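Local coordinates for protein phycocyanobilin lyase subunit alpha (Nostoc sp. PCC 7120, PDB 5N3U) that associates with CpcF to form a lyase and is probably required for attaching the bilin chromophore to the CpcA gene product, at residues P122-L127 and L152-A157; P169-P174 and P193-L198; V175-C180 and R211-G216; A181-M186 and E197-V202. All blocks are in the same frame, centred on the assembly; numbering follows the deposited sequence.

All four contacts join parts of a helical HEAT-like solenoid, and none has a hydrogen bond between its two segments. Contact 1 and contact 4 are buried pairings of nearly antiparallel helices, built mainly from leucine and alanine, with an isoleucine in contact 1 and the root of an arginine in contact 4. Contact 3 is partly buried and differs in chemistry: a cysteine and an arginine meet a valine between helices running almost parallel. Contact 2 lies at the surface, about 19 Å from the chain centre, and sets a loop leucine against a tyrosine and a leucine. Contacts 2 and 4 share Leu198 on helix 193-203, with centres about 5 Å apart, whereas contacts 3 and 4 both use helix 176-190.

Contact 1: residues P122-L127 and L152-A157; sequences PALIKL and LEALGA
Leu124 and Leu155 carry this contact between two helices of the HEAT-like solenoid, and Ile125 and Ala154 extend it. The axes of the short helical pieces approach to 9.9 Å with 148° between their directions, so the helices run roughly antiparallel. The nearest CA atoms, those of Leu124 and Leu155, lie 7.0 Å apart, a separation filled by side chains.

All the contacts across the pair are apolar. The two leucines lie alongside each other, pointing opposite ways, each reaching toward the other helix. Leu155 CD2 lies closest to the root of its partner, 3.6 Å from Leu124 CB, and only grazes its CD1. Leu124 has CG anti to its carbonyl carbon (chi1 -66°), and its CD1 branch extends to Ala154, where CD1 and CB are 3.8 Å apart.

No hydrogen bond links the segments; the nearby backbone bonds, such as Gly156 N to Leu152 O, stay within one helix. Leu97 also packs on Leu124, and Ile167 of helix 164-167 on Leu155. Ile125 lies across Leu155, nearly perpendicular to it, placing its CG1 4.0 Å from Leu155 CD2.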
loop_
_atom_site.group_PDB
_atom_site.type_symbol
_atom_site.label_atom_id
_atom_site.label_comp_id
_atom_site.label_asym_id
_atom_site.label_seq_id
_atom_site.Cartn_x
_atom_site.Cartn_y
_atom_site.Cartn_z
ATOM N N PRO A 122 30.208 20.006 -14.430
ATOM C CA PRO A 122 31.584 19.604 -14.290
ATOM C C PRO A 122 31.783 18.472 -13.266
ATOM O O PRO A 122 32.587 17.571 -13.468
ATOM C CB PRO A 122 32.280 20.907 -13.766
ATOM C CG PRO A 122 31.344 22.017 -14.235
ATOM C CD PRO A 122 29.978 21.458 -14.160
ATOM N N ALA A 123 31.091 18.523 -12.135
ATOM C CA ALA A 123 31.299 17.506 -11.147
ATOM C C ALA A 123 30.741 16.144 -11.623
ATOM O O ALA A 123 31.339 15.093 -11.365
ATOM C CB ALA A 123 30.679 17.892 -9.859
ATOM N N LEU A 124 29.619 16.178 -12.325
ATOM C CA LEU A 124 29.064 14.957 -12.963
ATOM C C LEU A 124 29.997 14.434 -13.984
ATOM O O LEU A 124 30.223 13.238 -14.031
ATOM C CB LEU A 124 27.721 15.213 -13.572
ATOM C CG LEU A 124 26.665 15.526 -12.494
ATOM C CD1 LEU A 124 25.437 16.185 -13.098
ATOM C CD2 LEU A 124 26.281 14.272 -11.742
ATOM N N ILE A 125 30.563 15.331 -14.788
ATOM C CA ILE A 125 31.540 14.909 -15.830
ATOM C C ILE A 125 32.778 14.213 -15.293
ATOM O O ILE A 125 33.228 13.199 -15.794
ATOM C CB ILE A 125 31.884 16.084 -16.721
ATOM C CG1 ILE A 125 30.692 16.340 -17.661
ATOM C CG2 ILE A 125 33.124 15.831 -17.587
ATOM C CD1 ILE A 125 30.835 17.637 -18.462
ATOM N N LYS A 126 33.240 14.675 -14.166
ATOM C CA LYS A 126 34.383 14.066 -13.522
ATOM C C LYS A 126 34.109 12.621 -13.123
ATOM O O LYS A 126 34.997 11.763 -13.180
ATOM C CB LYS A 126 34.700 14.959 -12.312
ATOM C CG LYS A 126 35.716 14.420 -11.351
ATOM C CD LYS A 126 36.776 15.471 -11.027
ATOM C CE LYS A 126 36.173 16.734 -10.496
ATOM N NZ LYS A 126 37.008 17.217 -9.342
ATOM N N LEU A 127 32.880 12.272 -12.760
ATOM C CA LEU A 127 32.606 10.878 -12.405
ATOM C C LEU A 127 32.598 9.941 -13.604
ATOM O O LEU A 127 32.611 8.740 -13.452
ATOM C CB LEU A 127 31.301 10.798 -11.621
ATOM C CG LEU A 127 31.214 11.508 -10.295
ATOM C CD1 LEU A 127 29.915 11.220 -9.619
ATOM C CD2 LEU A 127 32.309 11.081 -9.337
ATOM N N LEU A 152 24.620 9.740 -15.830
ATOM C CA LEU A 152 24.264 9.930 -17.250
ATOM C C LEU A 152 22.862 10.582 -17.333
ATOM O O LEU A 152 22.660 11.494 -18.086
ATOM C CB LEU A 152 24.216 8.574 -17.944
ATOM C CG LEU A 152 25.622 7.959 -18.180
ATOM C CD1 LEU A 152 25.519 6.494 -18.443
ATOM C CD2 LEU A 152 26.461 8.744 -19.180
ATOM N N GLU A 153 21.918 10.070 -16.602
ATOM C CA GLU A 153 20.579 10.649 -16.599
ATOM C C GLU A 153 20.693 12.105 -16.201
ATOM O O GLU A 153 20.074 12.984 -16.832
ATOM C CB GLU A 153 19.704 9.942 -15.599
ATOM C CG GLU A 153 19.238 8.622 -16.121
ATOM C CD GLU A 153 18.246 7.946 -15.211
ATOM O OE1 GLU A 153 18.077 8.369 -14.031
ATOM O OE2 GLU A 153 17.636 6.960 -15.680
ATOM N N ALA A 154 21.469 12.389 -15.140
ATOM C CA ALA A 154 21.589 13.792 -14.723
ATOM C C ALA A 154 22.172 14.732 -15.791
ATOM O O ALA A 154 21.709 15.870 -16.002
ATOM C CB ALA A 154 22.413 13.865 -13.459
ATOM N N LEU A 155 23.161 14.251 -16.541
ATOM C CA LEU A 155 23.804 15.048 -17.556
ATOM C C LEU A 155 22.836 15.322 -18.722
ATOM O O LEU A 155 22.811 16.444 -19.237
ATOM C CB LEU A 155 25.054 14.357 -18.139
ATOM C CG LEU A 155 26.222 14.403 -17.159
ATOM C CD1 LEU A 155 27.262 13.430 -17.607
ATOM C CD2 LEU A 155 26.798 15.776 -17.023
ATOM N N GLY A 156 22.002 14.347 -19.024
ATOM C CA GLY A 156 20.907 14.605 -19.969
ATOM C C GLY A 156 19.919 15.642 -19.546
ATOM O O GLY A 156 19.565 16.587 -20.326
ATOM N N ALA A 157 19.511 15.507 -18.296
ATOM C CA ALA A 157 18.469 16.374 -17.708
ATOM C C ALA A 157 18.905 17.787 -17.570
ATOM O O ALA A 157 18.088 18.659 -17.713
ATOM C CB ALA A 157 17.959 15.856 -16.371
#

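Contact 2: residues P169-P174 and P193-L198; sequences PFLEHP and PVYGEL
The ring of Tyr195 meets Leu171 through CE1 and carries its own neighbour on one face, where Val194 CG1 stands 3.8 Å above the ring plane and over its centre. A second flat group, the His173 ring, belongs to the loop: Pro174 CD sits above one of its faces, displaced toward the rim. His173 NE2 is hydrogen-bonded to Ala135 O and ND1 to Val175 N, and these bonds at two ring positions would fix the imidazole's rotation.

Leu171 supplies the loop's whole share of the contact by dividing its two methyls. CD1 goes to the tyrosine, 3.6 Å from Tyr195 CE1, the leucine standing roughly square to the tyrosine side chain. CD2 goes to Leu198, whose CD1 lies 4.0 Å away. A chi1 of -66°, with CG beside the backbone N, sends the fork of Leu171 toward both residues, which are three positions apart on their helix. Since the nearest CA pair, Leu171 and Tyr195, is 9.5 Å apart, side chains alone bridge the segments.

The arrangement sits at the surface of the HEAT-like solenoid. Helix 176-190, which follows the loop in the chain, packs beside helix 193-203 and touches both sides of the contact: its Gln179 NE2 is hydrogen-bonded to Leu171 O, while Met186 and Thr190 pack against Tyr195.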
loop_
_atom_site.group_PDB
_atom_site.type_symbol
_atom_site.label_atom_id
_atom_site.label_comp_id
_atom_site.label_asym_id
_atom_site.label_seq_id
_atom_site.Cartn_x
_atom_site.Cartn_y
_atom_site.Cartn_z
ATOM N N PRO A 169 29.870 6.625 -25.685
ATOM C CA PRO A 169 30.438 5.315 -25.465
ATOM C C PRO A 169 29.678 4.401 -24.491
ATOM O O PRO A 169 29.656 3.152 -24.595
ATOM C CB PRO A 169 31.820 5.667 -24.950
ATOM C CG PRO A 169 32.117 6.936 -25.565
ATOM C CD PRO A 169 30.831 7.669 -25.460
ATOM N N PHE A 170 28.974 5.001 -23.519
ATOM C CA PHE A 170 28.202 4.206 -22.571
ATOM C C PHE A 170 27.038 3.520 -23.180
ATOM O O PHE A 170 26.448 2.611 -22.566
ATOM C CB PHE A 170 27.771 5.054 -21.340
ATOM C CG PHE A 170 28.943 5.377 -20.408
ATOM C CD1 PHE A 170 29.807 6.388 -20.709
ATOM C CD2 PHE A 170 29.216 4.563 -19.327
ATOM C CE1 PHE A 170 30.897 6.663 -19.889
ATOM C CE2 PHE A 170 30.310 4.823 -18.481
ATOM C CZ PHE A 170 31.121 5.872 -18.757
ATOM N N LEU A 171 26.688 3.858 -24.431
ATOM C CA LEU A 171 25.670 3.027 -25.045
ATOM C C LEU A 171 26.103 1.567 -25.204
ATOM O O LEU A 171 25.220 0.721 -25.438
ATOM C CB LEU A 171 25.276 3.568 -26.431
ATOM C CG LEU A 171 24.568 4.910 -26.486
ATOM C CD1 LEU A 171 24.775 5.590 -27.851
ATOM C CD2 LEU A 171 23.057 4.766 -26.173
ATOM N N GLU A 172 27.423 1.296 -25.194
ATOM C CA GLU A 172 27.996 -0.093 -25.262
ATOM C C GLU A 172 28.493 -0.623 -23.937
ATOM O O GLU A 172 29.131 -1.653 -23.867
ATOM C CB GLU A 172 29.126 -0.162 -26.374
ATOM C CG GLU A 172 28.492 0.280 -27.704
ATOM C CD GLU A 172 29.361 0.090 -28.962
ATOM O OE1 GLU A 172 30.605 0.085 -28.789
ATOM O OE2 GLU A 172 28.806 0.003 -30.118
ATOM N N HIS A 173 28.124 0.048 -22.845
ATOM C CA HIS A 173 28.468 -0.505 -21.536
ATOM C C HIS A 173 27.823 -1.889 -21.387
ATOM O O HIS A 173 26.708 -2.115 -21.838
ATOM C CB HIS A 173 27.980 0.454 -20.417
ATOM C CG HIS A 173 28.587 0.143 -19.089
ATOM N ND1 HIS A 173 28.115 -0.862 -18.301
ATOM C CD2 HIS A 173 29.636 0.662 -18.446
ATOM C CE1 HIS A 173 28.869 -0.979 -17.216
ATOM N NE2 HIS A 173 29.791 -0.049 -17.291
ATOM N N PRO A 174 28.492 -2.829 -20.717
ATOM C CA PRO A 174 27.940 -4.177 -20.528
ATOM C C PRO A 174 26.644 -4.266 -19.709
ATOM O O PRO A 174 25.894 -5.170 -19.881
ATOM C CB PRO A 174 29.012 -4.889 -19.701
ATOM C CG PRO A 174 30.242 -4.069 -19.748
ATOM C CD PRO A 174 29.907 -2.721 -20.275
ATOM N N PRO A 193 16.083 10.558 -33.065
ATOM C CA PRO A 193 15.167 9.459 -32.849
ATOM C C PRO A 193 15.748 8.164 -32.628
ATOM O O PRO A 193 15.147 7.357 -31.890
ATOM C CB PRO A 193 14.396 9.388 -34.203
ATOM C CG PRO A 193 14.262 10.827 -34.532
ATOM C CD PRO A 193 15.622 11.392 -34.219
ATOM N N VAL A 194 16.874 7.850 -33.280
ATOM C CA VAL A 194 17.483 6.532 -33.032
ATOM C C VAL A 194 17.681 6.189 -31.505
ATOM O O VAL A 194 17.504 5.043 -31.096
ATOM C CB VAL A 194 18.842 6.391 -33.758
ATOM C CG1 VAL A 194 19.873 7.328 -33.159
ATOM C CG2 VAL A 194 19.336 4.981 -33.772
ATOM N N TYR A 195 17.939 7.192 -30.719
ATOM C CA TYR A 195 18.158 6.981 -29.260
ATOM C C TYR A 195 16.819 6.760 -28.561
ATOM O O TYR A 195 16.709 5.904 -27.695
ATOM C CB TYR A 195 18.928 8.159 -28.674
ATOM C CG TYR A 195 20.287 8.255 -29.254
ATOM C CD1 TYR A 195 21.122 7.154 -29.325
ATOM C CD2 TYR A 195 20.714 9.430 -29.838
ATOM C CE1 TYR A 195 22.379 7.242 -29.918
ATOM C CE2 TYR A 195 21.963 9.511 -30.430
ATOM C CZ TYR A 195 22.742 8.414 -30.523
ATOM O OH TYR A 195 23.955 8.595 -31.135
ATOM N N GLY A 196 15.775 7.470 -28.977
ATOM C CA GLY A 196 14.449 7.136 -28.486
ATOM C C GLY A 196 14.003 5.784 -28.788
ATOM O O GLY A 196 13.304 5.154 -28.001
ATOM N N GLU A 197 14.337 5.302 -29.986
ATOM C CA GLU A 197 13.978 3.943 -30.366
ATOM C C GLU A 197 14.627 2.890 -29.553
ATOM O O GLU A 197 14.080 1.803 -29.314
ATOM C CB GLU A 197 14.274 3.701 -31.870
ATOM C CG GLU A 197 13.382 4.471 -32.842
ATOM C CD GLU A 197 11.949 4.080 -32.679
ATOM O OE1 GLU A 197 11.712 2.885 -32.631
ATOM O OE2 GLU A 197 11.087 4.961 -32.554
ATOM N N LEU A 198 15.837 3.116 -29.107
ATOM C CA LEU A 198 16.433 2.103 -28.230
ATOM C C LEU A 198 15.603 1.955 -26.928
ATOM O O LEU A 198 15.484 0.862 -26.389
ATOM C CB LEU A 198 17.797 2.556 -27.779
ATOM C CG LEU A 198 18.904 2.457 -28.780
ATOM C CD1 LEU A 198 20.024 3.347 -28.323
ATOM C CD2 LEU A 198 19.309 0.979 -28.875
#

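Contact 3: residues V175-C180 and R211-G216; sequences VSRVQC and RRVALG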
loop_
_atom_site.group_PDB
_atom_site.type_symbol
_atom_site.label_atom_id
_atom_site.label_comp_id
_atom_site.label_asym_id
_atom_site.label_seq_id
_atom_site.Cartn_x
_atom_site.Cartn_y
_atom_site.Cartn_z
ATOM N N VAL A 175 26.424 -3.339 -18.775
ATOM C CA VAL A 175 25.211 -3.257 -17.974
ATOM C C VAL A 175 24.022 -2.579 -18.640
ATOM O O VAL A 175 24.084 -1.438 -19.032
ATOM C CB VAL A 175 25.499 -2.609 -16.565
ATOM C CG1 VAL A 175 24.202 -2.465 -15.748
ATOM C CG2 VAL A 175 26.574 -3.438 -15.831
ATOM N N SER A 176 22.907 -3.298 -18.692
ATOM C CA SER A 176 21.726 -2.852 -19.447
ATOM C C SER A 176 21.163 -1.531 -18.947
ATOM O O SER A 176 20.781 -0.716 -19.741
ATOM C CB SER A 176 20.568 -3.875 -19.333
ATOM O OG SER A 176 20.820 -4.866 -20.248
ATOM N N ARG A 177 21.153 -1.342 -17.626
ATOM C CA ARG A 177 20.691 -0.098 -17.052
ATOM C C ARG A 177 21.506 1.049 -17.411
ATOM O O ARG A 177 20.987 2.160 -17.594
ATOM C CB ARG A 177 20.579 -0.254 -15.513
ATOM C CG ARG A 177 19.335 -1.158 -15.236
ATOM C CD ARG A 177 19.093 -1.473 -13.745
ATOM N NE ARG A 177 18.721 -0.227 -13.066
ATOM C CZ ARG A 177 17.547 0.103 -12.533
ATOM N NH1 ARG A 177 16.517 -0.741 -12.436
ATOM N NH2 ARG A 177 17.427 1.331 -12.053
ATOM N N VAL A 178 22.814 0.850 -17.533
ATOM C CA VAL A 178 23.711 1.936 -17.967
ATOM C C VAL A 178 23.452 2.310 -19.442
ATOM O O VAL A 178 23.483 3.491 -19.844
ATOM C CB VAL A 178 25.156 1.547 -17.692
ATOM C CG1 VAL A 178 26.083 2.531 -18.248
ATOM C CG2 VAL A 178 25.345 1.357 -16.147
ATOM N N GLN A 179 23.242 1.294 -20.263
ATOM C CA GLN A 179 22.969 1.598 -21.679
ATOM C C GLN A 179 21.686 2.375 -21.867
ATOM O O GLN A 179 21.627 3.265 -22.734
ATOM C CB GLN A 179 22.858 0.296 -22.466
ATOM C CG GLN A 179 24.131 -0.445 -22.503
ATOM C CD GLN A 179 23.980 -1.771 -23.229
ATOM O OE1 GLN A 179 23.197 -2.630 -22.849
ATOM N NE2 GLN A 179 24.744 -1.923 -24.267
ATOM N N CYS A 180 20.674 2.040 -21.087
ATOM C CA CYS A 180 19.394 2.733 -21.122
ATOM C C CYS A 180 19.530 4.191 -20.730
ATOM O O CYS A 180 18.980 5.106 -21.386
ATOM C CB CYS A 180 18.434 1.999 -20.218
ATOM S SG CYS A 180 16.726 2.532 -20.264
ATOM N N ARG A 211 11.691 -2.188 -18.211
ATOM C CA ARG A 211 10.502 -1.575 -18.816
ATOM C C ARG A 211 10.051 -0.343 -18.032
ATOM O O ARG A 211 9.758 0.736 -18.597
ATOM C CB ARG A 211 9.405 -2.635 -18.936
ATOM C CG ARG A 211 9.768 -3.801 -19.808
ATOM C CD ARG A 211 8.608 -4.579 -20.427
ATOM N NE ARG A 211 7.884 -5.340 -19.439
ATOM C CZ ARG A 211 8.142 -6.566 -19.006
ATOM N NH1 ARG A 211 9.097 -7.309 -19.507
ATOM N NH2 ARG A 211 7.382 -7.062 -18.036
ATOM N N ARG A 212 10.109 -0.407 -16.707
ATOM C CA ARG A 212 9.695 0.714 -15.897
ATOM C C ARG A 212 10.594 1.875 -16.063
ATOM O O ARG A 212 10.175 3.019 -16.175
ATOM C CB ARG A 212 9.570 0.337 -14.392
ATOM C CG ARG A 212 8.546 -0.748 -14.100
ATOM C CD ARG A 212 8.719 -1.109 -12.630
ATOM N NE ARG A 212 7.683 -1.972 -12.119
ATOM C CZ ARG A 212 7.812 -2.740 -11.024
ATOM N NH1 ARG A 212 8.957 -2.816 -10.373
ATOM N NH2 ARG A 212 6.805 -3.432 -10.593
ATOM N N VAL A 213 11.866 1.605 -16.070
ATOM C CA VAL A 213 12.862 2.640 -16.312
ATOM C C VAL A 213 12.671 3.261 -17.720
ATOM O O VAL A 213 12.679 4.488 -17.857
ATOM C CB VAL A 213 14.286 2.050 -16.182
ATOM C CG1 VAL A 213 15.295 2.970 -16.842
ATOM C CG2 VAL A 213 14.586 1.860 -14.683
ATOM N N ALA A 214 12.453 2.428 -18.715
ATOM C CA ALA A 214 12.276 2.944 -20.077
ATOM C C ALA A 214 11.030 3.876 -20.151
ATOM O O ALA A 214 11.059 4.935 -20.779
ATOM C CB ALA A 214 12.159 1.789 -21.015
ATOM N N LEU A 215 9.954 3.483 -19.447
ATOM C CA LEU A 215 8.800 4.334 -19.339
ATOM C C LEU A 215 9.099 5.669 -18.761
ATOM O O LEU A 215 8.692 6.717 -19.323
ATOM C CB LEU A 215 7.653 3.636 -18.594
ATOM C CG LEU A 215 7.036 2.559 -19.393
ATOM C CD1 LEU A 215 6.178 1.565 -18.576
ATOM C CD2 LEU A 215 6.258 3.175 -20.553
ATOM N N GLY A 216 9.771 5.722 -17.618
ATOM C CA GLY A 216 10.121 6.973 -17.056
ATOM C C GLY A 216 10.985 7.835 -17.968
ATOM O O GLY A 216 10.840 9.054 -18.069
#
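Val213 faces helix 176-190 with both methyls, one meeting a buried sulfur and the other a partly exposed arginine. On the close-packed side, Cys180 SG lies 3.7 Å from Val213 CG1 and reaches on toward the backbone of Ala214, with SG 4.5 Å from Ala214 CA. In this conformer the sulfur stands opposite the backbone N (chi1 -172°), which directs it at helix 208-221. Two conformers of this cysteine were modelled, so the close sulfur contact, given for one of them, is somewhat uncertain. Leu199 of helix 193-203 also packs on the cysteine.

The axes of the short helical pieces come no closer than 10.8 Å and make an angle of 12°, so the helices run side by side in the same direction. Such parallel neighbours are expected in a HEAT-like solenoid, where successive helices reverse: helix 193-203 follows helix 176-190 and precedes helix 208-221 in the chain. It lies against both, with Val202 and Leu203 touching Ala214.

Toward Arg177, which is partly exposed, the contact is looser: a single methyl, Val213 CG2, lies over one face of the guanidinium, 3.9 Å from both Arg177 NH2 and NH1, with no atom nearer. The two side chains are set nearly at right angles. The arginine chain bends at chi3 (67°), which turns its flat end against the methyl. Its charge is answered elsewhere, by a salt bridge from NH2 to Glu149. Arg212, next to Val213 in the chain, forms salt bridges to Glu236 and to Asp72 of the beta subunit, CpcF.

Contact 4: residues A181-M186 and E197-V202; sequences AAARAM and ELLVKV
Ala183 points its methyl at helix 193-203 and is met by two leucines that come from consecutive positions there. Its CB is 4.0 Å from Leu198 CD1 and 4.1 Å from Leu199 CD2, so the short side chain touches one branch of each. Leu198 also lies close at its root, its CB 4.2 Å from Ala183 CB. The small side chain is consistent with the close backbone approach: the CA atoms of Ala183 and Leu198 are 6.7 Å apart.

Leu199 straddles two residues of helix 176-190. While CD2 leans on the alanine, CD1 rests against the main chain of the next residue, 4.0 Å from Arg184 CA, and both methyls thus reach the opposing helix.

Arg184 touches the contact only with its root, and its extended chain leads away, carrying the guanidinium to salt bridges with Glu113 through NH2 and Asp217 through NE.

The axes of the short pieces pass 9.3 Å apart at 145°, a near-antiparallel packing of consecutive helices, as is usual in HEAT-like solenoids. Leu218 and Ile221 of helix 208-221 add to the packing around Leu199.

The contact is made by carbon atoms packing on side chains and on the Arg184 main chain, with no hydrogen bond across it; the buried arginine charge is paired with two acidic groups beyond it, which probably offsets the cost of burying the guanidinium's charge.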
loop_
_atom_site.group_PDB
_atom_site.type_symbol
_atom_site.label_atom_id
_atom_site.label_comp_id
_atom_site.label_asym_id
_atom_site.label_seq_id
_atom_site.Cartn_x
_atom_site.Cartn_y
_atom_site.Cartn_z
ATOM N N ALA A 181 20.284 4.442 -19.630
ATOM C CA ALA A 181 20.549 5.789 -19.246
ATOM C C ALA A 181 21.297 6.594 -20.302
ATOM O O ALA A 181 21.011 7.801 -20.492
ATOM C CB ALA A 181 21.254 5.764 -17.927
ATOM N N ALA A 182 22.302 5.965 -20.973
ATOM C CA ALA A 182 23.058 6.614 -22.014
ATOM C C ALA A 182 22.118 6.918 -23.213
ATOM O O ALA A 182 22.187 8.000 -23.775
ATOM C CB ALA A 182 24.210 5.741 -22.462
ATOM N N ALA A 183 21.182 6.015 -23.496
ATOM C CA ALA A 183 20.164 6.282 -24.567
ATOM C C ALA A 183 19.299 7.438 -24.259
ATOM O O ALA A 183 19.116 8.367 -25.041
ATOM C CB ALA A 183 19.351 5.071 -24.808
ATOM N N ARG A 184 18.852 7.496 -23.006
ATOM C CA ARG A 184 18.137 8.677 -22.578
ATOM C C ARG A 184 18.839 9.946 -22.641
ATOM O O ARG A 184 18.324 10.966 -23.154
ATOM C CB ARG A 184 17.599 8.449 -21.143
ATOM C CG ARG A 184 16.883 9.626 -20.562
ATOM C CD ARG A 184 16.927 9.351 -19.079
ATOM N NE ARG A 184 16.024 10.031 -18.156
ATOM C CZ ARG A 184 16.168 11.225 -17.644
ATOM N NH1 ARG A 184 17.130 12.105 -18.052
ATOM N NH2 ARG A 184 15.249 11.573 -16.741
ATOM N N ALA A 185 20.045 9.963 -22.126
ATOM C CA ALA A 185 20.827 11.159 -22.197
ATOM C C ALA A 185 21.169 11.568 -23.641
ATOM O O ALA A 185 21.076 12.743 -24.013
ATOM C CB ALA A 185 22.087 11.013 -21.432
ATOM N N MET A 186 21.492 10.573 -24.456
ATOM C CA MET A 186 21.811 10.913 -25.831
ATOM C C MET A 186 20.626 11.563 -26.559
ATOM O O MET A 186 20.793 12.538 -27.321
ATOM C CB MET A 186 22.313 9.669 -26.525
ATOM C CG MET A 186 23.777 9.271 -26.192
ATOM S SD MET A 186 24.996 10.513 -26.504
ATOM C CE MET A 186 25.002 10.595 -28.360
ATOM N N GLU A 197 14.337 5.302 -29.986
ATOM C CA GLU A 197 13.978 3.943 -30.366
ATOM C C GLU A 197 14.627 2.890 -29.553
ATOM O O GLU A 197 14.080 1.803 -29.314
ATOM C CB GLU A 197 14.274 3.701 -31.870
ATOM C CG GLU A 197 13.382 4.471 -32.842
ATOM C CD GLU A 197 11.949 4.080 -32.679
ATOM O OE1 GLU A 197 11.712 2.885 -32.631
ATOM O OE2 GLU A 197 11.087 4.961 -32.554
ATOM N N LEU A 198 15.837 3.116 -29.107
ATOM C CA LEU A 198 16.433 2.103 -28.230
ATOM C C LEU A 198 15.603 1.955 -26.928
ATOM O O LEU A 198 15.484 0.862 -26.389
ATOM C CB LEU A 198 17.797 2.556 -27.779
ATOM C CG LEU A 198 18.904 2.457 -28.780
ATOM C CD1 LEU A 198 20.024 3.347 -28.323
ATOM C CD2 LEU A 198 19.309 0.979 -28.875
ATOM N N LEU A 199 15.085 3.068 -26.415
ATOM C CA LEU A 199 14.184 3.002 -25.200
ATOM C C LEU A 199 12.918 2.240 -25.504
ATOM O O LEU A 199 12.523 1.317 -24.769
ATOM C CB LEU A 199 13.878 4.401 -24.684
ATOM C CG LEU A 199 15.166 5.104 -24.225
ATOM C CD1 LEU A 199 14.973 6.584 -23.932
ATOM C CD2 LEU A 199 15.665 4.351 -23.044
ATOM N N VAL A 200 12.348 2.512 -26.653
ATOM C CA VAL A 200 11.185 1.670 -27.096
ATOM C C VAL A 200 11.474 0.211 -27.111
ATOM O O VAL A 200 10.724 -0.602 -26.577
ATOM C CB VAL A 200 10.677 2.117 -28.467
ATOM C CG1 VAL A 200 9.620 1.133 -28.979
ATOM C CG2 VAL A 200 10.116 3.520 -28.362
ATOM N N LYS A 201 12.629 -0.170 -27.652
ATOM C CA LYS A 201 12.996 -1.578 -27.666
ATOM C C LYS A 201 13.161 -2.237 -26.264
ATOM O O LYS A 201 12.798 -3.360 -26.059
ATOM C CB LYS A 201 14.286 -1.744 -28.478
ATOM C CG LYS A 201 14.631 -3.198 -28.777
ATOM C CD LYS A 201 16.127 -3.389 -29.106
ATOM C CE LYS A 201 16.400 -4.654 -29.939
ATOM N NZ LYS A 201 16.339 -5.887 -29.108
ATOM N N VAL A 202 13.659 -1.504 -25.288
ATOM C CA VAL A 202 13.724 -1.966 -23.890
ATOM C C VAL A 202 12.295 -2.294 -23.373
ATOM O O VAL A 202 12.110 -3.294 -22.663
ATOM C CB VAL A 202 14.370 -0.892 -23.013
ATOM C CG1 VAL A 202 14.262 -1.194 -21.504
ATOM C CG2 VAL A 202 15.829 -0.697 -23.394
#